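Side-chain contacts in ecdysteroid-phosphate phosphatase (Bombyx mori, PDB 3C7T), which releases active ecdysteroids from their inactive phosphate esters, ecdysone 22-phosphate above all, and also acts as a protein tyrosine phosphatase: residues G52-D57 and P89-V94; I130-P135 and V153-S158; E95-F100 and V110-E115; L42-R47 and D57-R62. All blocks are in the same frame, centred on the assembly; numbering follows the deposited sequence.

Contact 1: G52-D57 and P89-V94; sequences GGYVKD and PALRCV. With WO4 (tungstate(VI)ion), chain E.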
loop_
_atom_site.group_PDB
_atom_site.type_symbol
_atom_site.label_atom_id
_atom_site.label_comp_id
_atom_site.label_asym_id
_atom_site.label_seq_id
_atom_site.Cartn_x
_atom_site.Cartn_y
_atom_site.Cartn_z
ATOM N N GLY A 52 -11.332 -6.569 -22.990
ATOM C CA GLY A 52 -12.744 -6.442 -22.650
ATOM C C GLY A 52 -13.064 -7.210 -21.374
ATOM O O GLY A 52 -13.875 -6.768 -20.556
ATOM N N GLY A 53 -12.402 -8.352 -21.191
ATOM C CA GLY A 53 -12.587 -9.156 -19.997
ATOM C C GLY A 53 -12.132 -8.400 -18.751
ATOM O O GLY A 53 -12.769 -8.486 -17.687
ATOM N N TYR A 54 -11.033 -7.660 -18.891
ATOM C CA TYR A 54 -10.497 -6.856 -17.770
ATOM C C TYR A 54 -11.350 -5.640 -17.444
ATOM O O TYR A 54 -11.367 -5.196 -16.290
ATOM C CB TYR A 54 -9.034 -6.448 -17.989
ATOM C CG TYR A 54 -8.066 -7.594 -17.750
ATOM C CD1 TYR A 54 -7.926 -8.154 -16.470
ATOM C CD2 TYR A 54 -7.290 -8.124 -18.796
ATOM C CE1 TYR A 54 -7.051 -9.204 -16.233
ATOM C CE2 TYR A 54 -6.389 -9.187 -18.559
ATOM C CZ TYR A 54 -6.284 -9.715 -17.276
ATOM O OH TYR A 54 -5.424 -10.748 -16.999
ATOM N N VAL A 55 -12.029 -5.084 -18.446
ATOM C CA VAL A 55 -13.046 -4.041 -18.176
ATOM C C VAL A 55 -14.138 -4.610 -17.256
ATOM O O VAL A 55 -14.506 -3.998 -16.253
ATOM C CB VAL A 55 -13.670 -3.482 -19.478
ATOM C CG1 VAL A 55 -14.786 -2.514 -19.166
ATOM C CG2 VAL A 55 -12.625 -2.800 -20.316
ATOM N N LYS A 56 -14.634 -5.793 -17.589
ATOM C CA LYS A 56 -15.717 -6.447 -16.832
ATOM C C LYS A 56 -15.294 -7.064 -15.500
ATOM O O LYS A 56 -16.135 -7.289 -14.610
ATOM C CB LYS A 56 -16.351 -7.544 -17.692
ATOM C CG LYS A 56 -17.073 -7.020 -18.926
ATOM C CD LYS A 56 -17.395 -8.120 -19.913
ATOM C CE LYS A 56 -18.333 -7.580 -20.966
ATOM N NZ LYS A 56 -17.994 -8.065 -22.338
ATOM N N ASP A 57 -14.006 -7.361 -15.367
ATOM C CA ASP A 57 -13.520 -8.198 -14.265
ATOM C C ASP A 57 -12.174 -7.638 -13.813
ATOM O O ASP A 57 -11.115 -8.166 -14.151
ATOM C CB ASP A 57 -13.438 -9.676 -14.733
ATOM C CG ASP A 57 -13.051 -10.661 -13.602
ATOM O OD1 ASP A 57 -13.427 -10.427 -12.409
ATOM O OD2 ASP A 57 -12.382 -11.677 -13.936
ATOM N N PRO A 89 -15.372 -16.246 -7.737
ATOM C CA PRO A 89 -14.630 -16.361 -8.993
ATOM C C PRO A 89 -14.197 -15.017 -9.625
ATOM O O PRO A 89 -13.478 -15.034 -10.634
ATOM C CB PRO A 89 -15.609 -17.132 -9.902
ATOM C CG PRO A 89 -16.947 -16.773 -9.375
ATOM C CD PRO A 89 -16.796 -16.591 -7.897
ATOM N N ALA A 90 -14.619 -13.881 -9.043
ATOM C CA ALA A 90 -14.163 -12.550 -9.483
ATOM C C ALA A 90 -12.653 -12.474 -9.356
ATOM O O ALA A 90 -12.085 -12.891 -8.319
ATOM C CB ALA A 90 -14.819 -11.440 -8.642
ATOM N N LEU A 91 -11.994 -11.898 -10.370
ATOM C CA LEU A 91 -10.531 -11.854 -10.367
ATOM C C LEU A 91 -9.983 -11.162 -9.135
ATOM O O LEU A 91 -8.956 -11.604 -8.592
ATOM C CB LEU A 91 -9.971 -11.160 -11.605
ATOM C CG LEU A 91 -8.456 -10.990 -11.604
ATOM C CD1 LEU A 91 -7.729 -12.363 -11.561
ATOM C CD2 LEU A 91 -7.997 -10.082 -12.789
ATOM N N ARG A 92 -10.640 -10.095 -8.697
ATOM C CA ARG A 92 -10.188 -9.370 -7.483
ATOM C C ARG A 92 -10.168 -10.259 -6.232
ATOM O O ARG A 92 -9.318 -10.097 -5.343
ATOM C CB ARG A 92 -11.051 -8.122 -7.263
ATOM C CG ARG A 92 -12.538 -8.427 -7.091
ATOM C CD ARG A 92 -13.333 -7.133 -7.048
ATOM N NE ARG A 92 -14.793 -7.247 -7.023
ATOM C CZ ARG A 92 -15.582 -7.400 -8.100
ATOM N NH1 ARG A 92 -15.069 -7.558 -9.331
ATOM N NH2 ARG A 92 -16.902 -7.440 -7.936
ATOM N N CYS A 93 -11.098 -11.200 -6.170
ATOM C CA CYS A 93 -11.201 -12.099 -5.014
ATOM C C CYS A 93 -10.127 -13.189 -5.062
ATOM O O CYS A 93 -9.481 -13.502 -4.046
ATOM C CB CYS A 93 -12.606 -12.698 -4.906
ATOM S SG CYS A 93 -13.913 -11.442 -4.900
ATOM N N VAL A 94 -9.938 -13.782 -6.237
ATOM C CA VAL A 94 -8.861 -14.773 -6.396
ATOM C C VAL A 94 -7.477 -14.135 -6.149
ATOM O O VAL A 94 -6.609 -14.725 -5.488
ATOM C CB VAL A 94 -8.908 -15.469 -7.769
ATOM C CG1 VAL A 94 -7.855 -16.584 -7.808
ATOM C CG2 VAL A 94 -10.313 -16.070 -8.009
HETATM W W WO4 E . -16.948 -5.478 -3.923
HETATM O O1 WO4 E . -17.010 -5.887 -2.034
HETATM O O2 WO4 E . -18.859 -4.988 -4.170
HETATM O O3 WO4 E . -16.043 -3.837 -4.578
HETATM O O4 WO4 E . -16.750 -6.991 -5.160
HETATM O O HOH W 1 -12.515 -8.604 -10.419
HETATM O O HOH W 2 -11.908 -13.987 -13.064
#

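Contact 2: I130-P135 and V153-S158; sequences IDFMTP and VEMDAS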
loop_
_atom_site.group_PDB
_atom_site.type_symbol
_atom_site.label_atom_id
_atom_site.label_comp_id
_atom_site.label_asym_id
_atom_site.label_seq_id
_atom_site.Cartn_x
_atom_site.Cartn_y
_atom_site.Cartn_z
ATOM N N ILE A 130 -20.428 -10.163 -17.301
ATOM C CA ILE A 130 -19.826 -11.230 -16.493
ATOM C C ILE A 130 -18.788 -11.998 -17.316
ATOM O O ILE A 130 -19.089 -12.535 -18.378
ATOM C CB ILE A 130 -20.892 -12.185 -15.863
ATOM C CG1 ILE A 130 -21.682 -11.452 -14.767
ATOM C CG2 ILE A 130 -20.227 -13.429 -15.285
ATOM C CD1 ILE A 130 -22.975 -12.146 -14.317
ATOM N N ASP A 131 -17.551 -12.027 -16.822
ATOM C CA ASP A 131 -16.450 -12.625 -17.552
ATOM C C ASP A 131 -15.457 -13.101 -16.496
ATOM O O ASP A 131 -14.808 -12.278 -15.835
ATOM C CB ASP A 131 -15.823 -11.581 -18.505
ATOM C CG ASP A 131 -14.789 -12.185 -19.462
ATOM O OD1 ASP A 131 -13.895 -12.938 -19.002
ATOM O OD2 ASP A 131 -14.872 -11.896 -20.681
ATOM N N PHE A 132 -15.387 -14.420 -16.293
ATOM C CA PHE A 132 -14.473 -15.006 -15.302
ATOM C C PHE A 132 -13.281 -15.666 -15.974
ATOM O O PHE A 132 -13.427 -16.275 -17.053
ATOM C CB PHE A 132 -15.191 -16.037 -14.412
ATOM C CG PHE A 132 -16.298 -15.453 -13.584
ATOM C CD1 PHE A 132 -16.093 -14.296 -12.835
ATOM C CD2 PHE A 132 -17.541 -16.057 -13.542
ATOM C CE1 PHE A 132 -17.121 -13.753 -12.073
ATOM C CE2 PHE A 132 -18.585 -15.513 -12.770
ATOM C CZ PHE A 132 -18.365 -14.364 -12.040
ATOM N N MET A 133 -12.111 -15.561 -15.344
ATOM C CA MET A 133 -10.956 -16.317 -15.833
ATOM C C MET A 133 -11.089 -17.750 -15.363
ATOM O O MET A 133 -11.550 -18.006 -14.252
ATOM C CB MET A 133 -9.627 -15.704 -15.376
ATOM C CG MET A 133 -9.277 -14.384 -16.085
ATOM S SD MET A 133 -7.843 -13.493 -15.397
ATOM C CE MET A 133 -6.483 -14.547 -15.908
ATOM N N THR A 134 -10.708 -18.694 -16.224
ATOM C CA THR A 134 -10.809 -20.102 -15.889
ATOM C C THR A 134 -9.728 -20.449 -14.876
ATOM O O THR A 134 -8.706 -19.770 -14.836
ATOM C CB THR A 134 -10.612 -20.974 -17.152
ATOM O OG1 THR A 134 -9.315 -20.709 -17.710
ATOM C CG2 THR A 134 -11.667 -20.648 -18.195
ATOM N N PRO A 135 -9.954 -21.487 -14.037
ATOM C CA PRO A 135 -8.872 -22.044 -13.203
ATOM C C PRO A 135 -7.549 -22.245 -13.965
ATOM O O PRO A 135 -6.497 -21.894 -13.446
ATOM C CB PRO A 135 -9.458 -23.366 -12.716
ATOM C CG PRO A 135 -10.943 -23.072 -12.623
ATOM C CD PRO A 135 -11.241 -22.161 -13.776
ATOM N N VAL A 153 -21.653 -24.773 -6.032
ATOM C CA VAL A 153 -22.660 -24.048 -6.789
ATOM C C VAL A 153 -22.171 -23.824 -8.207
ATOM O O VAL A 153 -21.064 -23.335 -8.438
ATOM C CB VAL A 153 -23.038 -22.687 -6.132
ATOM C CG1 VAL A 153 -23.903 -21.865 -7.061
ATOM C CG2 VAL A 153 -23.753 -22.904 -4.796
ATOM N N GLU A 154 -23.019 -24.231 -9.142
ATOM C CA GLU A 154 -22.888 -23.923 -10.543
ATOM C C GLU A 154 -23.704 -22.654 -10.723
ATOM O O GLU A 154 -24.845 -22.575 -10.252
ATOM C CB GLU A 154 -23.497 -25.077 -11.352
ATOM C CG GLU A 154 -23.806 -24.769 -12.817
ATOM C CD GLU A 154 -22.677 -25.173 -13.746
ATOM O OE1 GLU A 154 -22.490 -26.398 -13.965
ATOM O OE2 GLU A 154 -21.979 -24.260 -14.253
ATOM N N MET A 155 -23.146 -21.655 -11.396
ATOM C CA MET A 155 -23.874 -20.404 -11.538
ATOM C C MET A 155 -23.847 -19.847 -12.967
ATOM O O MET A 155 -22.830 -19.915 -13.658
ATOM C CB MET A 155 -23.344 -19.388 -10.527
ATOM C CG MET A 155 -24.194 -18.162 -10.355
ATOM S SD MET A 155 -23.149 -16.872 -9.688
ATOM C CE MET A 155 -21.924 -16.707 -10.995
ATOM N N ASP A 156 -24.977 -19.299 -13.398
ATOM C CA ASP A 156 -25.082 -18.777 -14.751
ATOM C C ASP A 156 -24.950 -17.245 -14.823
ATOM O O ASP A 156 -24.694 -16.579 -13.812
ATOM C CB ASP A 156 -26.362 -19.291 -15.427
ATOM C CG ASP A 156 -27.582 -18.452 -15.109
ATOM O OD1 ASP A 156 -27.703 -17.951 -13.965
ATOM O OD2 ASP A 156 -28.427 -18.301 -16.021
ATOM N N ALA A 157 -25.118 -16.709 -16.031
ATOM C CA ALA A 157 -24.903 -15.289 -16.326
ATOM C C ALA A 157 -26.150 -14.424 -16.089
ATOM O O ALA A 157 -26.139 -13.213 -16.369
ATOM C CB ALA A 157 -24.411 -15.127 -17.778
ATOM N N SER A 158 -27.207 -15.038 -15.555
ATOM C CA SER A 158 -28.504 -14.387 -15.455
ATOM C C SER A 158 -28.717 -13.726 -14.100
ATOM O O SER A 158 -28.212 -14.208 -13.087
ATOM C CB SER A 158 -29.610 -15.412 -15.702
ATOM O OG SER A 158 -30.452 -15.010 -16.766
#

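Contact 3: E95-F100 and V110-E115; sequences ETAQGF and VKIKVE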
loop_
_atom_site.group_PDB
_atom_site.type_symbol
_atom_site.label_atom_id
_atom_site.label_comp_id
_atom_site.label_asym_id
_atom_site.label_seq_id
_atom_site.Cartn_x
_atom_site.Cartn_y
_atom_site.Cartn_z
ATOM N N GLU A 95 -7.272 -12.918 -6.634
ATOM C CA GLU A 95 -6.008 -12.248 -6.345
ATOM C C GLU A 95 -5.867 -11.904 -4.877
ATOM O O GLU A 95 -4.769 -12.000 -4.347
ATOM C CB GLU A 95 -5.824 -11.006 -7.209
ATOM C CG GLU A 95 -5.680 -11.312 -8.706
ATOM C CD GLU A 95 -5.382 -10.043 -9.522
ATOM O OE1 GLU A 95 -6.033 -9.001 -9.281
ATOM O OE2 GLU A 95 -4.510 -10.085 -10.417
ATOM N N THR A 96 -6.963 -11.548 -4.207
ATOM C CA THR A 96 -6.884 -11.291 -2.772
ATOM C C THR A 96 -6.466 -12.582 -2.057
ATOM O O THR A 96 -5.646 -12.567 -1.126
ATOM C CB THR A 96 -8.187 -10.739 -2.237
ATOM O OG1 THR A 96 -8.484 -9.535 -2.960
ATOM C CG2 THR A 96 -8.081 -10.422 -0.690
ATOM N N ALA A 97 -7.028 -13.693 -2.511
ATOM C CA ALA A 97 -6.718 -14.995 -1.908
ATOM C C ALA A 97 -5.228 -15.295 -2.040
ATOM O O ALA A 97 -4.595 -15.764 -1.077
ATOM C CB ALA A 97 -7.577 -16.093 -2.571
ATOM N N GLN A 98 -4.664 -15.043 -3.224
ATOM C CA GLN A 98 -3.237 -15.273 -3.404
ATOM C C GLN A 98 -2.386 -14.336 -2.543
ATOM O O GLN A 98 -1.445 -14.795 -1.909
ATOM C CB GLN A 98 -2.818 -15.169 -4.872
ATOM C CG GLN A 98 -1.363 -15.615 -5.113
ATOM C CD GLN A 98 -1.141 -17.056 -4.712
ATOM O OE1 GLN A 98 -1.897 -17.942 -5.115
ATOM N NE2 GLN A 98 -0.110 -17.303 -3.899
ATOM N N GLY A 99 -2.705 -13.034 -2.517
ATOM C CA GLY A 99 -1.973 -12.100 -1.642
ATOM C C GLY A 99 -2.052 -12.546 -0.191
ATOM O O GLY A 99 -1.046 -12.565 0.526
ATOM N N PHE A 100 -3.236 -12.980 0.235
ATOM C CA PHE A 100 -3.416 -13.450 1.603
ATOM C C PHE A 100 -2.460 -14.634 1.885
ATOM O O PHE A 100 -1.716 -14.660 2.888
ATOM C CB PHE A 100 -4.887 -13.855 1.817
ATOM C CG PHE A 100 -5.139 -14.526 3.125
ATOM C CD1 PHE A 100 -5.252 -13.775 4.296
ATOM C CD2 PHE A 100 -5.301 -15.916 3.194
ATOM C CE1 PHE A 100 -5.476 -14.388 5.514
ATOM C CE2 PHE A 100 -5.540 -16.535 4.415
ATOM C CZ PHE A 100 -5.628 -15.761 5.575
ATOM N N VAL A 110 -1.688 -25.567 -0.030
ATOM C CA VAL A 110 -2.904 -24.819 0.328
ATOM C C VAL A 110 -3.370 -24.042 -0.895
ATOM O O VAL A 110 -2.792 -23.015 -1.248
ATOM C CB VAL A 110 -2.701 -23.880 1.545
ATOM C CG1 VAL A 110 -4.013 -23.155 1.896
ATOM C CG2 VAL A 110 -2.168 -24.663 2.757
ATOM N N LYS A 111 -4.416 -24.567 -1.532
ATOM C CA LYS A 111 -4.849 -24.114 -2.842
ATOM C C LYS A 111 -6.092 -23.254 -2.733
ATOM O O LYS A 111 -6.900 -23.419 -1.811
ATOM C CB LYS A 111 -5.178 -25.321 -3.731
ATOM C CG LYS A 111 -4.032 -26.298 -3.966
ATOM C CD LYS A 111 -3.082 -25.794 -5.035
ATOM C CE LYS A 111 -2.108 -26.870 -5.439
ATOM N NZ LYS A 111 -0.907 -26.256 -6.074
ATOM N N ILE A 112 -6.246 -22.343 -3.688
ATOM C CA ILE A 112 -7.438 -21.509 -3.757
ATOM C C ILE A 112 -8.556 -22.255 -4.485
ATOM O O ILE A 112 -8.410 -22.621 -5.662
ATOM C CB ILE A 112 -7.163 -20.185 -4.494
ATOM C CG1 ILE A 112 -6.033 -19.413 -3.802
ATOM C CG2 ILE A 112 -8.442 -19.317 -4.537
ATOM C CD1 ILE A 112 -5.411 -18.363 -4.664
ATOM N N LYS A 113 -9.662 -22.473 -3.777
ATOM C CA LYS A 113 -10.824 -23.154 -4.328
ATOM C C LYS A 113 -11.823 -22.115 -4.821
ATOM O O LYS A 113 -12.445 -21.421 -4.013
ATOM C CB LYS A 113 -11.467 -24.035 -3.255
ATOM C CG LYS A 113 -10.539 -25.151 -2.722
ATOM C CD LYS A 113 -11.246 -26.032 -1.700
ATOM C CE LYS A 113 -10.294 -26.508 -0.599
ATOM N NZ LYS A 113 -8.996 -27.017 -1.136
ATOM N N VAL A 114 -11.979 -22.022 -6.140
ATOM C CA VAL A 114 -12.816 -20.987 -6.749
ATOM C C VAL A 114 -14.256 -21.484 -6.702
ATOM O O VAL A 114 -14.603 -22.515 -7.306
ATOM C CB VAL A 114 -12.342 -20.645 -8.187
ATOM C CG1 VAL A 114 -13.368 -19.772 -8.933
ATOM C CG2 VAL A 114 -10.978 -19.960 -8.141
ATOM N N GLU A 115 -15.071 -20.758 -5.944
ATOM C CA GLU A 115 -16.425 -21.164 -5.610
ATOM C C GLU A 115 -17.418 -20.111 -6.100
ATOM O O GLU A 115 -17.532 -19.037 -5.505
ATOM C CB GLU A 115 -16.540 -21.324 -4.096
ATOM C CG GLU A 115 -17.928 -21.725 -3.630
ATOM C CD GLU A 115 -18.487 -22.882 -4.451
ATOM O OE1 GLU A 115 -17.886 -23.988 -4.411
ATOM O OE2 GLU A 115 -19.507 -22.672 -5.138
#

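Contact 4: L42-R47 and D57-R62; sequences LKLAHR and DTPLTR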
loop_
_atom_site.group_PDB
_atom_site.type_symbol
_atom_site.label_atom_id
_atom_site.label_comp_id
_atom_site.label_asym_id
_atom_site.label_seq_id
_atom_site.Cartn_x
_atom_site.Cartn_y
_atom_site.Cartn_z
ATOM N N LEU A 42 1.865 -4.949 -12.863
ATOM C CA LEU A 42 3.085 -4.953 -13.679
ATOM C C LEU A 42 2.810 -5.479 -15.100
ATOM O O LEU A 42 3.364 -4.972 -16.089
ATOM C CB LEU A 42 4.149 -5.816 -13.006
ATOM C CG LEU A 42 4.771 -5.256 -11.720
ATOM C CD1 LEU A 42 5.660 -6.304 -11.057
ATOM C CD2 LEU A 42 5.554 -4.008 -12.052
ATOM N N LYS A 43 1.953 -6.485 -15.176
ATOM C CA LYS A 43 1.556 -7.094 -16.444
ATOM C C LYS A 43 0.188 -7.703 -16.220
ATOM O O LYS A 43 -0.217 -7.927 -15.082
ATOM C CB LYS A 43 2.556 -8.189 -16.859
ATOM C CG LYS A 43 2.513 -9.445 -15.986
ATOM C CD LYS A 43 3.521 -10.500 -16.459
ATOM C CE LYS A 43 2.975 -11.287 -17.652
ATOM N NZ LYS A 43 3.969 -12.274 -18.202
ATOM N N LEU A 44 -0.517 -7.966 -17.309
ATOM C CA LEU A 44 -1.814 -8.627 -17.234
ATOM C C LEU A 44 -1.705 -9.976 -17.917
ATOM O O LEU A 44 -1.262 -10.054 -19.059
ATOM C CB LEU A 44 -2.890 -7.780 -17.913
ATOM C CG LEU A 44 -3.149 -6.410 -17.261
ATOM C CD1 LEU A 44 -4.132 -5.604 -18.088
ATOM C CD2 LEU A 44 -3.651 -6.568 -15.849
ATOM N N ALA A 45 -2.103 -11.029 -17.218
ATOM C CA ALA A 45 -2.085 -12.374 -17.774
ATOM C C ALA A 45 -3.066 -12.487 -18.913
ATOM O O ALA A 45 -4.099 -11.809 -18.929
ATOM C CB ALA A 45 -2.441 -13.396 -16.701
ATOM N N HIS A 46 -2.758 -13.364 -19.865
ATOM C CA HIS A 46 -3.689 -13.625 -20.936
ATOM C C HIS A 46 -5.014 -14.173 -20.374
ATOM O O HIS A 46 -5.037 -14.981 -19.435
ATOM C CB HIS A 46 -3.081 -14.618 -21.932
ATOM C CG HIS A 46 -4.075 -15.155 -22.911
ATOM N ND1 HIS A 46 -4.578 -14.400 -23.951
ATOM C CD2 HIS A 46 -4.677 -16.367 -22.996
ATOM C CE1 HIS A 46 -5.438 -15.128 -24.643
ATOM N NE2 HIS A 46 -5.514 -16.327 -24.088
ATOM N N ARG A 47 -6.118 -13.723 -20.957
ATOM C CA ARG A 47 -7.423 -14.317 -20.662
ATOM C C ARG A 47 -8.220 -14.337 -21.949
ATOM O O ARG A 47 -7.994 -13.509 -22.835
ATOM C CB ARG A 47 -8.155 -13.534 -19.574
ATOM C CG ARG A 47 -8.488 -12.089 -19.942
ATOM C CD ARG A 47 -9.095 -11.357 -18.745
ATOM N NE ARG A 47 -10.411 -11.867 -18.354
ATOM C CZ ARG A 47 -11.005 -11.569 -17.201
ATOM N NH1 ARG A 47 -10.378 -10.802 -16.319
ATOM N NH2 ARG A 47 -12.206 -12.061 -16.911
ATOM N N ASP A 57 -14.006 -7.361 -15.367
ATOM C CA ASP A 57 -13.520 -8.198 -14.265
ATOM C C ASP A 57 -12.174 -7.638 -13.813
ATOM O O ASP A 57 -11.115 -8.166 -14.151
ATOM C CB ASP A 57 -13.438 -9.676 -14.733
ATOM C CG ASP A 57 -13.051 -10.661 -13.602
ATOM O OD1 ASP A 57 -13.427 -10.427 -12.409
ATOM O OD2 ASP A 57 -12.382 -11.677 -13.936
ATOM N N THR A 58 -12.244 -6.541 -13.053
ATOM C CA THR A 58 -11.054 -5.757 -12.657
ATOM C C THR A 58 -9.981 -6.529 -11.862
ATOM O O THR A 58 -10.313 -7.382 -11.034
ATOM C CB THR A 58 -11.499 -4.521 -11.850
ATOM O OG1 THR A 58 -10.394 -3.618 -11.706
ATOM C CG2 THR A 58 -12.054 -4.946 -10.483
ATOM N N PRO A 59 -8.689 -6.254 -12.125
ATOM C CA PRO A 59 -7.604 -6.729 -11.243
ATOM C C PRO A 59 -7.608 -5.930 -9.937
ATOM O O PRO A 59 -8.232 -4.861 -9.865
ATOM C CB PRO A 59 -6.341 -6.338 -12.012
ATOM C CG PRO A 59 -6.774 -6.064 -13.415
ATOM C CD PRO A 59 -8.169 -5.531 -13.297
ATOM N N LEU A 60 -6.884 -6.421 -8.930
ATOM C CA LEU A 60 -6.479 -5.555 -7.806
ATOM C C LEU A 60 -5.379 -4.608 -8.245
ATOM O O LEU A 60 -4.592 -4.942 -9.120
ATOM C CB LEU A 60 -5.902 -6.390 -6.664
ATOM C CG LEU A 60 -6.745 -7.443 -5.954
ATOM C CD1 LEU A 60 -5.876 -8.098 -4.883
ATOM C CD2 LEU A 60 -8.003 -6.780 -5.335
ATOM N N THR A 61 -5.296 -3.460 -7.574
ATOM C CA THR A 61 -4.146 -2.557 -7.677
ATOM C C THR A 61 -2.979 -3.223 -6.935
ATOM O O THR A 61 -3.181 -4.233 -6.229
ATOM C CB THR A 61 -4.442 -1.228 -6.977
ATOM O OG1 THR A 61 -4.786 -1.484 -5.619
ATOM C CG2 THR A 61 -5.624 -0.525 -7.696
ATOM N N ARG A 62 -1.781 -2.655 -7.082
ATOM C CA ARG A 62 -0.620 -3.071 -6.262
ATOM C C ARG A 62 -0.961 -2.970 -4.781
ATOM O O ARG A 62 -0.648 -3.884 -4.006
ATOM C CB ARG A 62 0.645 -2.268 -6.613
ATOM C CG ARG A 62 1.223 -2.515 -8.038
ATOM C CD ARG A 62 1.690 -3.952 -8.263
ATOM N NE ARG A 62 2.746 -4.352 -7.323
ATOM C CZ ARG A 62 4.048 -4.130 -7.489
ATOM N NH1 ARG A 62 4.485 -3.472 -8.544
ATOM N NH2 ARG A 62 4.920 -4.541 -6.559
#

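Contact 1: G52-D57 and P89-V94
With chi1 at -175°, Asp57 turns its carboxylate opposite its own backbone N and lays it across the side chain of Leu91 at about a right angle. Leu91 N donates to Asp57 OD1 at 2.9 Å in a nearly straight bond (169°). It arrives on the syn side, 16° out of the carboxylate plane. Ala90 is the N-cap residue and Leu91 the first of helix 91-104, so this bond fastens the start of the helix to Asp57. A water links Asp57 OD1 to both Arg92 N and Arg92 NH1. With an alanine at Asp57, Leu91 N would probably lose its acceptor, and the water that binds Arg92 NH1 one of its anchors. Nearby, Leu91 CD2 meets the edge of the Tyr54 ring at CE1, 3.7 Å away. Arg92 reaches tungstate O4 from NE at 2.7 Å and from NH2 at 2.8 Å. Asp57 is thus second shell to the oxyanion pocket of a histidine phosphatase, completed by Arg11, His12, Arg15, Glu120, His192, Ala193 and Lys224.

Contact 2: I130-P135 and V153-S158
Ile130 and Ala157 mark the closest backbone approach, with their CA atoms 6.5 Å apart. Neither segment is a regular helix or strand. Residues 130-134 are extended up to Thr134, the N-cap of helix 135-140. Residues 153-155 are also extended, and the chain then bends at Ala157. A weak bond from Ser158 N to Asp156 OD1 (3.4 Å) closes an Asx turn. The CG1 branch of Ile130 is extended, and CD1 lies 3.9 Å from Ala157 O. Met155 bends at its last torsion (chi3 61°), which brings its methyl to the Phe132 ring. Met155 CE meets Phe132 CE2 at 4.0 Å, at the ring edge and near its plane, and the two side chains cross at about a right angle. Phe132 also packs edge-to-face with Phe119 and touches Pro89, with its side chain about 7 Å from that of His192 of the tungstate pocket. Lys122 NZ binds Asp156 O and Ser158 O beside the contact. No hydrogen bond joins the two segments, so they meet by van der Waals touches, one methyl to ring and one methyl to carbonyl oxygen. Nearby polar links stay within one segment or run outside both, as to Lys122.

Contact 3: E95-F100 and V110-E115
Ala97 of helix 91-104 and Ile112 of strand 112-114 are the nearest residues across the segments, their CA atoms 6.8 Å apart. They belong to the beta-alpha-beta unit made by strand 84-87, helix 91-104 and strand 112-114, part of the alpha/beta fold of histidine phosphatases. Strand 112-114 is the outermost strand at one side of the mixed sheet within this chain, parallel to 84-87. Here the helix packs over the face of the sheet at its edge strand. Ile112 does most of the touching. Its CG1 lies opposite the carbonyl carbon (chi1 -58°) and carries CD1 out to the helix, while CG2, the other branch, also touches Ala97. The Ala97 methyl sits against both branches, with CB 3.9 Å from Ile112 CG2 and 3.8 Å from Ile112 CD1. The small alanine lets the strand side chain come close to the helix backbone. Ala97 also touches Ile190 of strand 187-191. Gln98 lies across Ile112 at about a right angle. Its chain bends at chi2 (60°), which folds the amide back beside the isoleucine. That amide is held from both ends by other residues: OE1 accepts from Asn144 N, and NE2 bonds Asp102 OD1. Beyond the Ala97 methyl, Ile112 CD1 also lies 3.6 Å from Gln98 OE1 and 3.7 Å from Gln98 N.

Contact 4: L42-R47 and D57-R62
In the histidine phosphatase domain, the loops before and after helix 50-56 meet here, tied by a salt bridge between Arg47, ahead of the helix, and Asp57, just after it. The segments run roughly antiparallel, 162° apart end to end. The chain of Arg47 bends at chi3 (-67°) to bring its guanidinium end-on to the carboxylate. Both terminal nitrogens grip one oxygen: Arg47 NH2 lies 3.0 Å and Arg47 NH1 3.2 Å from Asp57 OD2. They come from the anti side, the side away from OD1. The guanidinium and carboxylate planes stand almost perpendicular, 89° apart. Arg47 NH2 also forms a salt bridge with Asp131 OD1, and the guanidinium makes a cation-pi contact with Tyr54. A leucine at Arg47 would strip away these donors and would probably leave the carboxylates of Asp57 and Asp131 near each other without their shared countercharge. Midway, Leu44 CD2 meets Pro59 CG at 4.0 Å, with Trp23 touching both residues. At the far end, Arg62 pairs through NH1 with Glu73 of the second subunit, so this end of the contact reaches the dimer interface. Leu42 lies against the same nitrogen, its CG and CD2 each 3.7 Å from Arg62 NH1.

Overall arrangement
All four contacts belong to the histidine phosphatase domain. Along the chain, contacts 4 and 1 interleave; contact 3 follows, then contact 2. The centres of contacts 1 and 4 are about 8 Å apart, and those of contacts 1 and 2 about 11 Å. Contacts 1 and 3 both use helix 91-104, its start and its middle, with centres about 14 Å apart. Contacts 2 and 4 lie farthest apart, about 18 Å between centres, yet Asp131 and Arg47 join them. Asp57, shared by contacts 1 and 4, ties the loops round helix 50-56 to the start of the helix that carries Arg92 of the tungstate pocket, while the Arg62 end of contact 4 reaches the second subunit.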